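Local coordinates for protein tryptophan decarboxylase 1 (Oryza sativa subsp. japonica, PDB 6KHO) that catalyses the pyridoxal-phosphate-dependent decarboxylation of L-tryptophan to tryptamine and of 5-hydroxy-L-tryptophan to serotonin, working as a homodimer, at residues A[91-94]-A[99-102]; A[179-184]-A[347-352]; A[251-256]-A[285-290]; A[414-419]-A[425-430]. All blocks are in the same frame, centred on the assembly; numbering follows the deposited sequence.

Contact 1: residues A[91-94]-A[99-102]; sequences GMTH and NFFA
Phe-100 meets Thr-93 and His-94 at one side of its ring, and the whole contact is carried by this phenylalanine. The apolar part is a methyl against an aromatic rim: Thr-93 CG2 lies near the plane of the ring, 4.0 Å from Phe-100 CE2, and the two side chains cross at about a right angle. The second kind is backbone to ring. His-94 O sits 3.5 Å from Phe-100 CD2 and just as near CB, coming in at a slant. The ring is carried across to the 91-94 segment because chi1, at -177°, sets CG opposite the backbone N. With the ring of Phe-100 cut back to an alanine, the Thr-93 methyl and the His-94 carbonyl would probably be left facing a gap.

The polar ends turn to other partners. Thr-93 OG1 is hydrogen-bonded to Gln-130 O of the second subunit, and His-94 ND1 to Tyr-44 OH, while the Phe-100 ring also meets those of Trp-95 and Tyr-472. Both segments belong to the buried loop joining helix 77-88 to helix 110-122, whose 91-94 part lies against the second subunit, with Phe-100 about 7 Å from the serotonin-binding Phe-104, side chain to side chain. Helix 495-513 packs on the 99-102 side through His-497 and Ala-501.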
loop_
_atom_site.group_PDB
_atom_site.type_symbol
_atom_site.label_atom_id
_atom_site.label_comp_id
_atom_site.label_asym_id
_atom_site.label_seq_id
_atom_site.Cartn_x
_atom_site.Cartn_y
_atom_site.Cartn_z
ATOM N N GLY A 91 -9.562 10.692 -20.619
ATOM C CA GLY A 91 -8.145 10.392 -20.651
ATOM C C GLY A 91 -7.764 9.078 -20.004
ATOM O O GLY A 91 -6.568 8.799 -19.859
ATOM N N MET A 92 -8.738 8.259 -19.621
ATOM C CA MET A 92 -8.495 6.961 -19.004
ATOM C C MET A 92 -8.299 5.874 -20.045
ATOM O O MET A 92 -8.912 5.895 -21.113
ATOM C CB MET A 92 -9.682 6.540 -18.141
ATOM C CG MET A 92 -9.742 7.095 -16.759
ATOM S SD MET A 92 -11.415 6.718 -16.171
ATOM C CE MET A 92 -11.436 4.927 -16.256
ATOM N N THR A 93 -7.480 4.884 -19.691
ATOM C CA THR A 93 -7.546 3.564 -20.304
ATOM C C THR A 93 -8.556 2.734 -19.516
ATOM O O THR A 93 -8.460 2.648 -18.287
ATOM C CB THR A 93 -6.166 2.905 -20.285
ATOM O OG1 THR A 93 -5.280 3.667 -21.108
ATOM C CG2 THR A 93 -6.230 1.454 -20.750
ATOM N N HIS A 94 -9.519 2.129 -20.204
ATOM C CA HIS A 94 -10.655 1.522 -19.502
ATOM C C HIS A 94 -10.366 0.056 -19.197
ATOM O O HIS A 94 -10.721 -0.854 -19.951
ATOM C CB HIS A 94 -11.933 1.722 -20.299
ATOM C CG HIS A 94 -12.304 3.169 -20.424
ATOM N ND1 HIS A 94 -12.793 3.903 -19.362
ATOM C CD2 HIS A 94 -12.190 4.034 -21.462
ATOM C CE1 HIS A 94 -12.992 5.152 -19.751
ATOM N NE2 HIS A 94 -12.629 5.259 -21.019
ATOM N N ASN A 99 -13.717 -4.965 -23.651
ATOM C CA ASN A 99 -12.765 -5.089 -24.745
ATOM C C ASN A 99 -11.328 -4.816 -24.310
ATOM O O ASN A 99 -10.451 -4.655 -25.164
ATOM C CB ASN A 99 -13.172 -4.149 -25.893
ATOM C CG ASN A 99 -14.527 -4.503 -26.478
ATOM O OD1 ASN A 99 -14.885 -5.687 -26.552
ATOM N ND2 ASN A 99 -15.304 -3.483 -26.873
ATOM N N PHE A 100 -11.075 -4.729 -23.006
ATOM C CA PHE A 100 -9.717 -4.653 -22.482
ATOM C C PHE A 100 -9.148 -6.069 -22.442
ATOM O O PHE A 100 -9.675 -6.926 -21.727
ATOM C CB PHE A 100 -9.738 -4.015 -21.089
ATOM C CG PHE A 100 -8.387 -3.825 -20.472
ATOM C CD1 PHE A 100 -7.748 -4.875 -19.825
ATOM C CD2 PHE A 100 -7.767 -2.587 -20.506
ATOM C CE1 PHE A 100 -6.500 -4.697 -19.234
ATOM C CE2 PHE A 100 -6.532 -2.395 -19.912
ATOM C CZ PHE A 100 -5.886 -3.465 -19.283
ATOM N N PHE A 101 -8.097 -6.326 -23.230
ATOM C CA PHE A 101 -7.526 -7.667 -23.368
ATOM C C PHE A 101 -6.058 -7.740 -22.957
ATOM O O PHE A 101 -5.392 -8.731 -23.271
ATOM C CB PHE A 101 -7.654 -8.173 -24.815
ATOM C CG PHE A 101 -9.058 -8.145 -25.363
ATOM C CD1 PHE A 101 -10.046 -8.966 -24.838
ATOM C CD2 PHE A 101 -9.382 -7.319 -26.422
ATOM C CE1 PHE A 101 -11.335 -8.946 -25.349
ATOM C CE2 PHE A 101 -10.673 -7.302 -26.941
ATOM C CZ PHE A 101 -11.645 -8.120 -26.406
ATOM N N ALA A 102 -5.534 -6.722 -22.281
ATOM C CA ALA A 102 -4.113 -6.594 -22.002
ATOM C C ALA A 102 -3.756 -7.070 -20.588
ATOM O O ALA A 102 -4.615 -7.198 -19.707
ATOM C CB ALA A 102 -3.680 -5.139 -22.194
#

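Contact 2: residues A[179-184]-A[347-352]; sequences MLVTLV and HRLTGS
Val-181, Thr-182 and Val-184 face Leu-349 and Ser-352 where two helical segments cross almost perpendicularly, at 89°, their axes 9.3 Å apart at closest approach. The patch in touch is small, 180 Å² with both sides summed. Leu-349 makes one of the two points of touch by spreading its two methyls: CD2 lies 4.3 Å from Val-181 CG2, while CD1 is 4.2 Å from Thr-182 CG2 and the same distance from Val-181 O. Its first torsion (chi1 -105°) is away from the usual staggered positions, and the end of the side chain comes closer to the 179-184 helix than its base does.

The second point of touch is Val-184 against Ser-352. Val-184 CG1 rests on Ser-352 CB at 3.8 Å, chiefly a carbon-to-carbon contact; the hydroxyl beside it, Ser-352 OG, is hydrogen-bonded to Asp-188 OD2, one turn further along the valine's helix. That bond ties the short helix to the long one just beside the carbon packing. Thr-182 likewise turns its methyl to Leu-349, its OG1 being bonded to Tyr-265 OH.

Trp-294 and Leu-341, from strands 294-298 and 339-343, touch both Thr-182 and Leu-349 from the sheet side. The arrangement belongs to the large domain of the PLP-dependent aminotransferase-like fold, in which helices cover a mixed, mostly parallel seven-stranded sheet; helix 175-194 begins with Thr-175 and Ser-176, which bind pyridoxal 5'-phosphate.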
loop_
_atom_site.group_PDB
_atom_site.type_symbol
_atom_site.label_atom_id
_atom_site.label_comp_id
_atom_site.label_asym_id
_atom_site.label_seq_id
_atom_site.Cartn_x
_atom_site.Cartn_y
_atom_site.Cartn_z
ATOM N N MET A 179 7.287 -10.196 -1.937
ATOM C CA MET A 179 8.633 -10.629 -2.278
ATOM C C MET A 179 9.654 -9.967 -1.373
ATOM O O MET A 179 10.590 -10.622 -0.900
ATOM C CB MET A 179 8.935 -10.303 -3.739
ATOM C CG MET A 179 8.258 -11.233 -4.709
ATOM S SD MET A 179 8.320 -10.578 -6.385
ATOM C CE MET A 179 7.605 -11.950 -7.290
ATOM N N LEU A 180 9.491 -8.672 -1.120
ATOM C CA LEU A 180 10.498 -7.935 -0.359
ATOM C C LEU A 180 10.604 -8.461 1.071
ATOM O O LEU A 180 11.708 -8.652 1.595
ATOM C CB LEU A 180 10.169 -6.445 -0.355
ATOM C CG LEU A 180 11.006 -5.533 0.553
ATOM C CD1 LEU A 180 12.508 -5.660 0.242
ATOM C CD2 LEU A 180 10.581 -4.091 0.403
ATOM N N VAL A 181 9.465 -8.692 1.725
ATOM C CA VAL A 181 9.555 -9.073 3.130
ATOM C C VAL A 181 10.090 -10.501 3.264
ATOM O O VAL A 181 10.823 -10.802 4.211
ATOM C CB VAL A 181 8.203 -8.874 3.851
ATOM C CG1 VAL A 181 7.749 -7.402 3.782
ATOM C CG2 VAL A 181 7.107 -9.804 3.314
ATOM N N THR A 182 9.761 -11.397 2.331
ATOM C CA THR A 182 10.327 -12.742 2.428
ATOM C C THR A 182 11.800 -12.759 2.032
ATOM O O THR A 182 12.574 -13.549 2.584
ATOM C CB THR A 182 9.545 -13.752 1.582
ATOM O OG1 THR A 182 9.498 -13.337 0.204
ATOM C CG2 THR A 182 8.130 -13.928 2.133
ATOM N N LEU A 183 12.201 -11.916 1.074
ATOM C CA LEU A 183 13.624 -11.774 0.772
ATOM C C LEU A 183 14.392 -11.267 1.982
ATOM O O LEU A 183 15.527 -11.695 2.228
ATOM C CB LEU A 183 13.840 -10.822 -0.404
ATOM C CG LEU A 183 13.656 -11.389 -1.801
ATOM C CD1 LEU A 183 13.358 -10.245 -2.771
ATOM C CD2 LEU A 183 14.929 -12.135 -2.201
ATOM N N VAL A 184 13.801 -10.341 2.738
ATOM C CA VAL A 184 14.488 -9.805 3.905
ATOM C C VAL A 184 14.626 -10.882 4.974
ATOM O O VAL A 184 15.687 -11.026 5.590
ATOM C CB VAL A 184 13.761 -8.559 4.432
ATOM C CG1 VAL A 184 14.198 -8.254 5.865
ATOM C CG2 VAL A 184 14.070 -7.365 3.525
ATOM N N HIS A 347 7.262 -16.492 12.559
ATOM C CA HIS A 347 8.388 -16.020 13.363
ATOM C C HIS A 347 9.580 -15.606 12.495
ATOM O O HIS A 347 10.325 -14.687 12.859
ATOM C CB HIS A 347 8.778 -17.117 14.362
ATOM C CG HIS A 347 9.819 -16.706 15.359
ATOM N ND1 HIS A 347 9.686 -15.595 16.166
ATOM C CD2 HIS A 347 11.004 -17.277 15.695
ATOM C CE1 HIS A 347 10.747 -15.494 16.951
ATOM N NE2 HIS A 347 11.557 -16.505 16.689
ATOM N N ARG A 348 9.768 -16.258 11.341
ATOM C CA ARG A 348 10.848 -15.869 10.433
ATOM C C ARG A 348 10.637 -14.460 9.885
ATOM O O ARG A 348 11.609 -13.734 9.644
ATOM C CB ARG A 348 10.960 -16.870 9.269
ATOM C CG ARG A 348 11.315 -18.324 9.638
ATOM C CD ARG A 348 12.828 -18.604 9.580
ATOM N NE ARG A 348 13.141 -20.030 9.726
ATOM C CZ ARG A 348 14.308 -20.507 10.172
ATOM N NH1 ARG A 348 14.508 -21.821 10.271
ATOM N NH2 ARG A 348 15.280 -19.671 10.524
ATOM N N LEU A 349 9.378 -14.056 9.668
ATOM C CA LEU A 349 9.103 -12.709 9.168
ATOM C C LEU A 349 9.086 -11.685 10.292
ATOM O O LEU A 349 9.723 -10.629 10.190
ATOM C CB LEU A 349 7.771 -12.673 8.425
ATOM C CG LEU A 349 7.797 -12.598 6.906
ATOM C CD1 LEU A 349 8.666 -13.694 6.341
ATOM C CD2 LEU A 349 6.368 -12.734 6.402
ATOM N N THR A 350 8.361 -11.971 11.375
ATOM C CA THR A 350 8.280 -10.994 12.455
ATOM C C THR A 350 9.657 -10.737 13.063
ATOM O O THR A 350 9.930 -9.624 13.518
ATOM C CB THR A 350 7.285 -11.457 13.531
ATOM O OG1 THR A 350 7.685 -12.739 14.045
ATOM C CG2 THR A 350 5.872 -11.581 12.942
ATOM N N GLY A 351 10.557 -11.726 13.019
ATOM C CA GLY A 351 11.905 -11.512 13.537
ATOM C C GLY A 351 12.631 -10.363 12.859
ATOM O O GLY A 351 13.366 -9.610 13.505
ATOM N N SER A 352 12.424 -10.203 11.552
ATOM C CA SER A 352 13.008 -9.091 10.809
ATOM C C SER A 352 12.147 -7.828 10.816
ATOM O O SER A 352 12.687 -6.720 10.703
ATOM C CB SER A 352 13.245 -9.502 9.355
ATOM O OG SER A 352 14.183 -10.555 9.271
#

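Contact 3: residues A[251-256]-A[285-290]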
loop_
_atom_site.group_PDB
_atom_site.type_symbol
_atom_site.label_atom_id
_atom_site.label_comp_id
_atom_site.label_asym_id
_atom_site.label_seq_id
_atom_site.Cartn_x
_atom_site.Cartn_y
_atom_site.Cartn_z
ATOM N N GLU A 251 22.257 -26.677 -11.129
ATOM C CA GLU A 251 23.604 -26.391 -11.602
ATOM C C GLU A 251 24.034 -24.976 -11.225
ATOM O O GLU A 251 25.163 -24.767 -10.765
ATOM C CB GLU A 251 23.666 -26.615 -13.111
ATOM C CG GLU A 251 24.857 -26.002 -13.780
ATOM C CD GLU A 251 24.676 -25.921 -15.283
ATOM O OE1 GLU A 251 25.674 -25.650 -15.990
ATOM O OE2 GLU A 251 23.528 -26.118 -15.752
ATOM N N ALA A 252 23.134 -23.994 -11.364
ATOM C CA ALA A 252 23.474 -22.622 -10.996
ATOM C C ALA A 252 23.756 -22.494 -9.502
ATOM O O ALA A 252 24.718 -21.830 -9.096
ATOM C CB ALA A 252 22.341 -21.668 -11.398
ATOM N N MET A 253 22.910 -23.103 -8.665
ATOM C CA MET A 253 23.078 -22.973 -7.220
ATOM C C MET A 253 24.319 -23.719 -6.739
ATOM O O MET A 253 25.041 -23.233 -5.856
ATOM C CB MET A 253 21.837 -23.494 -6.493
ATOM C CG MET A 253 20.556 -22.690 -6.749
ATOM S SD MET A 253 19.370 -22.997 -5.430
ATOM C CE MET A 253 18.502 -24.301 -6.067
ATOM N N GLN A 254 24.569 -24.909 -7.293
ATOM C CA GLN A 254 25.767 -25.670 -6.931
ATOM C C GLN A 254 27.035 -24.908 -7.315
ATOM O O GLN A 254 27.983 -24.806 -6.523
ATOM C CB GLN A 254 25.728 -27.051 -7.599
ATOM C CG GLN A 254 26.775 -28.050 -7.071
ATOM C CD GLN A 254 26.689 -28.248 -5.572
ATOM O OE1 GLN A 254 27.452 -27.651 -4.808
ATOM N NE2 GLN A 254 25.758 -29.086 -5.142
ATOM N N ALA A 255 27.063 -24.353 -8.529
ATOM C CA ALA A 255 28.222 -23.577 -8.955
ATOM C C ALA A 255 28.494 -22.421 -8.002
ATOM O O ALA A 255 29.653 -22.131 -7.680
ATOM C CB ALA A 255 28.016 -23.064 -10.380
ATOM N N ASP A 256 27.437 -21.747 -7.536
ATOM C CA ASP A 256 27.618 -20.664 -6.572
ATOM C C ASP A 256 28.151 -21.191 -5.244
ATOM O O ASP A 256 29.049 -20.587 -4.640
ATOM C CB ASP A 256 26.295 -19.918 -6.359
ATOM C CG ASP A 256 25.971 -18.961 -7.495
ATOM O OD1 ASP A 256 26.868 -18.707 -8.330
ATOM O OD2 ASP A 256 24.824 -18.461 -7.559
ATOM N N ALA A 285 11.570 -26.843 -4.875
ATOM C CA ALA A 285 11.793 -26.858 -3.437
ATOM C C ALA A 285 12.828 -27.913 -3.060
ATOM O O ALA A 285 13.654 -27.696 -2.170
ATOM C CB ALA A 285 10.478 -27.126 -2.712
ATOM N N ASP A 286 12.783 -29.068 -3.722
ATOM C CA ASP A 286 13.744 -30.127 -3.432
ATOM C C ASP A 286 15.158 -29.691 -3.782
ATOM O O ASP A 286 16.099 -29.933 -3.016
ATOM C CB ASP A 286 13.353 -31.390 -4.197
ATOM C CG ASP A 286 12.058 -31.986 -3.695
ATOM O OD1 ASP A 286 11.571 -31.537 -2.630
ATOM O OD2 ASP A 286 11.510 -32.887 -4.369
ATOM N N VAL A 287 15.325 -29.017 -4.922
ATOM C CA VAL A 287 16.641 -28.511 -5.295
ATOM C C VAL A 287 17.124 -27.492 -4.270
ATOM O O VAL A 287 18.263 -27.560 -3.788
ATOM C CB VAL A 287 16.605 -27.930 -6.719
ATOM C CG1 VAL A 287 17.901 -27.286 -7.038
ATOM C CG2 VAL A 287 16.343 -29.039 -7.730
ATOM N N ALA A 288 16.249 -26.558 -3.884
ATOM C CA ALA A 288 16.673 -25.507 -2.970
ATOM C C ALA A 288 16.971 -26.055 -1.583
ATOM O O ALA A 288 17.774 -25.473 -0.845
ATOM C CB ALA A 288 15.596 -24.418 -2.893
ATOM N N ALA A 289 16.331 -27.164 -1.208
ATOM C CA ALA A 289 16.563 -27.735 0.111
ATOM C C ALA A 289 17.989 -28.256 0.268
ATOM O O ALA A 289 18.487 -28.328 1.393
ATOM C CB ALA A 289 15.556 -28.849 0.379
ATOM N N ARG A 290 18.661 -28.596 -0.832
ATOM C CA ARG A 290 20.067 -28.978 -0.760
ATOM C C ARG A 290 20.928 -27.854 -0.210
ATOM O O ARG A 290 22.018 -28.117 0.308
ATOM C CB ARG A 290 20.581 -29.386 -2.146
ATOM C CG ARG A 290 19.779 -30.484 -2.828
ATOM C CD ARG A 290 20.649 -31.300 -3.782
ATOM N NE ARG A 290 20.048 -32.602 -4.067
ATOM C CZ ARG A 290 20.524 -33.762 -3.616
ATOM N NH1 ARG A 290 21.612 -33.783 -2.854
ATOM N NH2 ARG A 290 19.912 -34.901 -3.921
#
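Two helices that lie next to each other on the large PLP-binding domain, 246-258 and 281-289, meet here through Met-253, which reaches from the first toward Val-287 and Ala-288 on the second. The strand between them in sequence, 262-269, makes this a helix-strand-helix run of the alpha/beta fold. The terminal methyl makes the contact: Met-253 CE lies 3.8 Å from Ala-288 CA and 4.3 Å from Ala-288 CB. The same methyl abuts Val-287 CG1, though the modelled separation of that pair is too short to be trusted, and the exact position of CE is doubtful to that extent. What joins the two segments is apolar packing, with one long flexible side chain set against a valine and an alanine.

Beneath the methionine is the sheet. Val-266 of strand 262-269 touches both Met-253 and Ala-288, and Tyr-208 of strand 205-210 touches Met-253, while Phe-291 from the loop after helix 281-289 also lies against the methionine. Val-287 packs in addition on Pro-246, Leu-249 and Leu-250, so helix 281-289 rests on the first turns of helix 246-258 as well.

Contact 4: residues A[414-419]-A[425-430]; sequences VFEDLV and FEVVVP
Val-419 and Val-427 make the closest meeting, with Val-419 CG1 3.6 Å from Val-427 CG2 and the two side chains set aslant. The same Val-419 methyl also lies 3.8 Å from Phe-425 CB, so a single branch is lodged between two residues of the strand whose side chains start toward the helix. CG1 stands opposite its own backbone nitrogen (chi1 171°), and this places it over the strand. Glu-416, one turn earlier, adds its aliphatic part: its CG reaches Val-427 CG2 at 4.1 Å, the side chains crossing at about a right angle.

The 414-419 segment of helix 386-420 and strand 425-427 run at 134°, their axes approaching to 8.4 Å, and a short turn joins them. The strand is an outer one of the four-stranded antiparallel sheet 425-427, 435-440, 481-487 and 474-478, and the pairing is the end of long helix 386-420 folding back onto the sheet of the C-terminal small domain, as in group II decarboxylases.

Around this core, the charged end of Glu-416 is held by two salt bridges, from OE2 to Arg-420 and from OE1 to Arg-431, which probably steady its aliphatic part against Val-427. The ring of Phe-425 turns off the helix segment to meet Trp-502 edge-to-face and touches Thr-509, both on helix 495-513. Phe-438 of the neighbouring strand packs on Val-419, and Glu-426, pointing away from the helix, is salt-bridged to Arg-439 of that strand.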
loop_
_atom_site.group_PDB
_atom_site.type_symbol
_atom_site.label_atom_id
_atom_site.label_comp_id
_atom_site.label_asym_id
_atom_site.label_seq_id
_atom_site.Cartn_x
_atom_site.Cartn_y
_atom_site.Cartn_z
ATOM N N VAL A 414 -12.457 -21.033 -26.164
ATOM C CA VAL A 414 -13.134 -20.645 -27.398
ATOM C C VAL A 414 -12.188 -19.851 -28.292
ATOM O O VAL A 414 -12.046 -20.139 -29.487
ATOM C CB VAL A 414 -14.420 -19.856 -27.079
ATOM C CG1 VAL A 414 -14.883 -19.060 -28.283
ATOM C CG2 VAL A 414 -15.531 -20.801 -26.618
ATOM N N PHE A 415 -11.501 -18.856 -27.720
ATOM C CA PHE A 415 -10.602 -18.024 -28.516
ATOM C C PHE A 415 -9.411 -18.822 -29.042
ATOM O O PHE A 415 -8.968 -18.605 -30.178
ATOM C CB PHE A 415 -10.112 -16.838 -27.689
ATOM C CG PHE A 415 -9.223 -15.890 -28.448
ATOM C CD1 PHE A 415 -9.766 -14.841 -29.164
ATOM C CD2 PHE A 415 -7.844 -16.032 -28.422
ATOM C CE1 PHE A 415 -8.960 -13.957 -29.846
ATOM C CE2 PHE A 415 -7.024 -15.151 -29.109
ATOM C CZ PHE A 415 -7.582 -14.114 -29.823
ATOM N N GLU A 416 -8.862 -19.723 -28.221
ATOM C CA GLU A 416 -7.708 -20.517 -28.641
ATOM C C GLU A 416 -8.060 -21.413 -29.825
ATOM O O GLU A 416 -7.305 -21.504 -30.800
ATOM C CB GLU A 416 -7.192 -21.352 -27.465
ATOM C CG GLU A 416 -6.050 -22.301 -27.835
ATOM C CD GLU A 416 -5.870 -23.439 -26.842
ATOM O OE1 GLU A 416 -6.539 -23.439 -25.785
ATOM O OE2 GLU A 416 -5.054 -24.342 -27.121
ATOM N N ASP A 417 -9.217 -22.077 -29.758
ATOM C CA ASP A 417 -9.656 -22.937 -30.848
ATOM C C ASP A 417 -10.035 -22.144 -32.093
ATOM O O ASP A 417 -9.983 -22.690 -33.200
ATOM C CB ASP A 417 -10.817 -23.810 -30.375
ATOM C CG ASP A 417 -10.380 -24.823 -29.317
ATOM O OD1 ASP A 417 -9.152 -25.000 -29.137
ATOM O OD2 ASP A 417 -11.253 -25.438 -28.665
ATOM N N LEU A 418 -10.392 -20.867 -31.941
ATOM C CA LEU A 418 -10.599 -20.031 -33.116
ATOM C C LEU A 418 -9.270 -19.679 -33.774
ATOM O O LEU A 418 -9.167 -19.682 -35.006
ATOM C CB LEU A 418 -11.375 -18.771 -32.739
ATOM C CG LEU A 418 -12.863 -18.953 -32.419
ATOM C CD1 LEU A 418 -13.409 -17.691 -31.767
ATOM C CD2 LEU A 418 -13.681 -19.305 -33.660
ATOM N N VAL A 419 -8.239 -19.382 -32.974
ATOM C CA VAL A 419 -6.916 -19.114 -33.535
ATOM C C VAL A 419 -6.386 -20.344 -34.260
ATOM O O VAL A 419 -5.755 -20.232 -35.320
ATOM C CB VAL A 419 -5.934 -18.656 -32.439
ATOM C CG1 VAL A 419 -4.513 -18.597 -32.990
ATOM C CG2 VAL A 419 -6.331 -17.296 -31.893
ATOM N N PHE A 425 -2.489 -18.029 -38.469
ATOM C CA PHE A 425 -2.125 -17.775 -37.084
ATOM C C PHE A 425 -1.589 -19.043 -36.436
ATOM O O PHE A 425 -1.903 -20.160 -36.859
ATOM C CB PHE A 425 -3.337 -17.255 -36.291
ATOM C CG PHE A 425 -3.874 -15.947 -36.794
ATOM C CD1 PHE A 425 -3.339 -14.749 -36.351
ATOM C CD2 PHE A 425 -4.905 -15.915 -37.719
ATOM C CE1 PHE A 425 -3.828 -13.540 -36.808
ATOM C CE2 PHE A 425 -5.398 -14.710 -38.189
ATOM C CZ PHE A 425 -4.857 -13.516 -37.734
ATOM N N GLU A 426 -0.784 -18.859 -35.393
ATOM C CA GLU A 426 -0.323 -19.963 -34.564
ATOM C C GLU A 426 -0.486 -19.604 -33.094
ATOM O O GLU A 426 -0.329 -18.442 -32.709
ATOM C CB GLU A 426 1.142 -20.326 -34.851
ATOM C CG GLU A 426 2.127 -19.171 -34.771
ATOM C CD GLU A 426 3.567 -19.626 -34.984
ATOM O OE1 GLU A 426 3.833 -20.831 -34.782
ATOM O OE2 GLU A 426 4.425 -18.784 -35.349
ATOM N N VAL A 427 -0.826 -20.605 -32.286
ATOM C CA VAL A 427 -0.825 -20.471 -30.834
ATOM C C VAL A 427 0.577 -20.821 -30.355
ATOM O O VAL A 427 1.052 -21.936 -30.580
ATOM C CB VAL A 427 -1.880 -21.376 -30.181
ATOM C CG1 VAL A 427 -1.709 -21.387 -28.662
ATOM C CG2 VAL A 427 -3.288 -20.911 -30.560
ATOM N N VAL A 428 1.235 -19.868 -29.695
ATOM C CA VAL A 428 2.675 -19.964 -29.482
ATOM C C VAL A 428 3.025 -20.946 -28.359
ATOM O O VAL A 428 4.004 -21.690 -28.462
ATOM C CB VAL A 428 3.244 -18.559 -29.226
ATOM C CG1 VAL A 428 4.652 -18.643 -28.666
ATOM C CG2 VAL A 428 3.230 -17.759 -30.518
ATOM N N VAL A 429 2.260 -20.965 -27.271
ATOM C CA VAL A 429 2.511 -21.903 -26.176
ATOM C C VAL A 429 1.186 -22.543 -25.784
ATOM O O VAL A 429 0.111 -22.030 -26.125
ATOM C CB VAL A 429 3.168 -21.212 -24.955
ATOM C CG1 VAL A 429 4.524 -20.611 -25.315
ATOM C CG2 VAL A 429 2.216 -20.151 -24.349
ATOM N N PRO A 430 1.226 -23.671 -25.071
ATOM C CA PRO A 430 -0.025 -24.239 -24.550
ATOM C C PRO A 430 -0.685 -23.267 -23.582
ATOM O O PRO A 430 -0.011 -22.534 -22.856
ATOM C CB PRO A 430 0.428 -25.520 -23.836
ATOM C CG PRO A 430 1.783 -25.827 -24.397
ATOM C CD PRO A 430 2.396 -24.514 -24.763
#

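Overall arrangement
No hydrogen bond crosses any of the four contacts. Contact 1 is wholly buried in its touching residues, whereas contacts 2, 3 and 4 include partly exposed ones (Ser-352, Val-287, Val-427); contact 3 lies farthest from the chain's centre. Contacts 2 and 3 both pack helices over the mixed sheet of the large domain, contact 3 nested in the chain loop that contact 2 closes. The second subunit touches contacts 1 and 2. Contact 1 sets a methyl and a carbonyl against an aromatic ring, contacts 2 and 3 are mainly aliphatic, and contact 4 adds flanking salt bridges of Glu-416. Contacts 1 and 4, about 7 Å apart between nearest atoms, share helix 495-513 and Phe-486 as neighbours.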